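Local coordinates for protein ribulose bisphosphate carboxylase (Pyrococcus horikoshii, PDB 2D69) that probably catalyses the addition of carbon dioxide and water to ribulose 1,5-bisphosphate, giving two molecules of 3-phosphoglycerate, at residues A[199-204]-A[240-244]. Residues are numbered along the deposited sequence; the frame is centred on the assembly and turned at random.
Sequences FEERVR and MVANE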
loop_
_atom_site.group_PDB
_atom_site.type_symbol
_atom_site.label_atom_id
_atom_site.label_comp_id
_atom_site.label_asym_id
_atom_site.label_seq_id
_atom_site.Cartn_x
_atom_site.Cartn_y
_atom_site.Cartn_z
ATOM N N PHE A 199 -20.339 17.612 7.998
ATOM C CA PHE A 199 -20.500 17.209 6.629
ATOM C C PHE A 199 -20.844 15.731 6.517
ATOM O O PHE A 199 -21.857 15.350 5.877
ATOM C CB PHE A 199 -19.244 17.526 5.765
ATOM C CG PHE A 199 -19.498 17.293 4.314
ATOM C CD1 PHE A 199 -19.359 15.995 3.744
ATOM C CD2 PHE A 199 -20.031 18.314 3.535
ATOM C CE1 PHE A 199 -19.700 15.755 2.404
ATOM C CE2 PHE A 199 -20.321 18.083 2.192
ATOM C CZ PHE A 199 -20.211 16.787 1.630
ATOM N N GLU A 200 -20.070 14.873 7.166
ATOM C CA GLU A 200 -20.363 13.419 6.991
ATOM C C GLU A 200 -21.671 12.941 7.576
ATOM O O GLU A 200 -22.330 11.922 7.098
ATOM C CB GLU A 200 -19.194 12.541 7.483
ATOM C CG GLU A 200 -19.349 11.097 6.901
ATOM C CD GLU A 200 -18.096 10.231 6.998
ATOM O OE1 GLU A 200 -18.090 9.140 6.366
ATOM O OE2 GLU A 200 -17.137 10.638 7.704
ATOM N N GLU A 201 -22.079 13.611 8.646
ATOM C CA GLU A 201 -23.395 13.342 9.254
ATOM C C GLU A 201 -24.503 13.836 8.330
ATOM O O GLU A 201 -25.487 13.163 8.127
ATOM C CB GLU A 201 -23.486 13.980 10.636
ATOM C CG GLU A 201 -22.525 13.366 11.655
ATOM C CD GLU A 201 -22.535 14.069 13.023
ATOM O OE1 GLU A 201 -21.519 13.855 13.760
ATOM O OE2 GLU A 201 -23.541 14.799 13.359
ATOM N N ARG A 202 -24.307 14.996 7.717
ATOM C CA ARG A 202 -25.264 15.502 6.741
ATOM C C ARG A 202 -25.388 14.563 5.525
ATOM O O ARG A 202 -26.518 14.197 5.152
ATOM C CB ARG A 202 -24.870 16.887 6.270
ATOM C CG ARG A 202 -25.976 17.576 5.505
ATOM C CD ARG A 202 -25.758 19.051 5.427
ATOM N NE ARG A 202 -24.819 19.480 4.393
ATOM C CZ ARG A 202 -23.638 20.035 4.652
ATOM N NH1 ARG A 202 -23.185 20.111 5.898
ATOM N NH2 ARG A 202 -22.938 20.528 3.656
ATOM N N VAL A 203 -24.268 14.097 4.953
ATOM C CA VAL A 203 -24.392 13.143 3.831
ATOM C C VAL A 203 -25.115 11.880 4.190
ATOM O O VAL A 203 -25.985 11.410 3.450
ATOM C CB VAL A 203 -23.068 12.780 3.047
ATOM C CG1 VAL A 203 -22.055 13.869 3.076
ATOM C CG2 VAL A 203 -22.463 11.503 3.489
ATOM N N ARG A 204 -24.768 11.268 5.303
ATOM C CA ARG A 204 -25.493 10.046 5.704
ATOM C C ARG A 204 -26.970 10.285 5.791
ATOM O O ARG A 204 -27.791 9.471 5.288
ATOM C CB ARG A 204 -24.983 9.538 7.026
ATOM C CG ARG A 204 -23.555 9.017 6.943
ATOM C CD ARG A 204 -23.039 8.641 8.312
ATOM N NE ARG A 204 -21.627 8.410 8.386
ATOM C CZ ARG A 204 -20.844 8.835 9.386
ATOM N NH1 ARG A 204 -21.303 9.614 10.394
ATOM N NH2 ARG A 204 -19.562 8.518 9.339
ATOM N N MET A 240 -17.137 10.879 -0.100
ATOM C CA MET A 240 -18.300 10.559 0.762
ATOM C C MET A 240 -19.642 10.706 0.045
ATOM O O MET A 240 -20.536 9.863 0.191
ATOM C CB MET A 240 -18.321 11.380 2.036
ATOM C CG MET A 240 -17.163 11.135 3.007
ATOM S SD MET A 240 -17.212 12.609 4.112
ATOM C CE MET A 240 -15.553 12.539 4.932
ATOM N N VAL A 241 -19.747 11.731 -0.797
ATOM C CA VAL A 241 -20.973 11.961 -1.557
ATOM C C VAL A 241 -21.193 10.775 -2.511
ATOM O O VAL A 241 -22.250 10.124 -2.469
ATOM C CB VAL A 241 -20.906 13.371 -2.286
ATOM C CG1 VAL A 241 -22.122 13.526 -3.277
ATOM C CG2 VAL A 241 -20.946 14.480 -1.266
ATOM N N ALA A 242 -20.176 10.412 -3.298
ATOM C CA ALA A 242 -20.262 9.321 -4.310
ATOM C C ALA A 242 -20.600 8.010 -3.615
ATOM O O ALA A 242 -21.442 7.213 -4.070
ATOM C CB ALA A 242 -18.965 9.186 -5.053
ATOM N N ASN A 243 -19.968 7.807 -2.470
ATOM C CA ASN A 243 -20.207 6.629 -1.671
ATOM C C ASN A 243 -21.610 6.472 -1.193
ATOM O O ASN A 243 -22.109 5.366 -1.063
ATOM C CB ASN A 243 -19.312 6.650 -0.440
ATOM C CG ASN A 243 -18.530 5.470 -0.377
ATOM O OD1 ASN A 243 -17.405 5.453 -0.972
ATOM N ND2 ASN A 243 -19.125 4.368 0.188
ATOM N N GLU A 244 -22.254 7.588 -0.939
ATOM C CA GLU A 244 -23.633 7.585 -0.508
ATOM C C GLU A 244 -24.637 7.510 -1.661
ATOM O O GLU A 244 -25.827 7.396 -1.413
ATOM C CB GLU A 244 -23.890 8.782 0.428
ATOM C CG GLU A 244 -24.862 8.514 1.570
ATOM C CD GLU A 244 -24.384 7.483 2.587
ATOM O OE1 GLU A 244 -23.187 7.347 2.815
ATOM O OE2 GLU A 244 -25.229 6.807 3.174
#
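Two neighbouring outer helices of the catalytic alpha/beta barrel pack here, with M240 of 240-244 reaching between F199 and E200 of 199-204. The two segments run nearly parallel, at 19°, with their axes 9.9 Å apart. The M240 sulfur makes a Met-aromatic contact. SD lies at the edge of the F199 ring, 4.0 Å from CD1. At the same edge, V241 CG2 sits in the ring plane, 3.8 Å from F199 CZ. F199 holds its CG anti to the backbone N (chi1 -171°), which sets its CD1 to CZ side against M240 and V241. The E200 side chain crosses M240 at about a right angle. Its CG is 3.8 Å from M240 SD, and its OE2 is 3.7 Å from M240 CE. The E200 carboxylate also forms a salt bridge within the helix, from OE1 to R204 NH2 at 3.4 Å, while E200 CG lies over one face of the R204 guanidinium, toward its rim. With E200 cut back to an alanine, M240 SD and CE would probably be less covered, and R204 would probably lose its partner within the helix. One turn further along both helices, E244 CG lies 3.6 Å from V203 O. V203 CG2 faces M240 CB more loosely. R204 also pairs with E269 of the second subunit, so this edge borders a subunit interface. Helices 199-217 and 231-244 follow one another around the barrel, joined through strand 222-224, and I225 just after that strand packs against both F199 and V241.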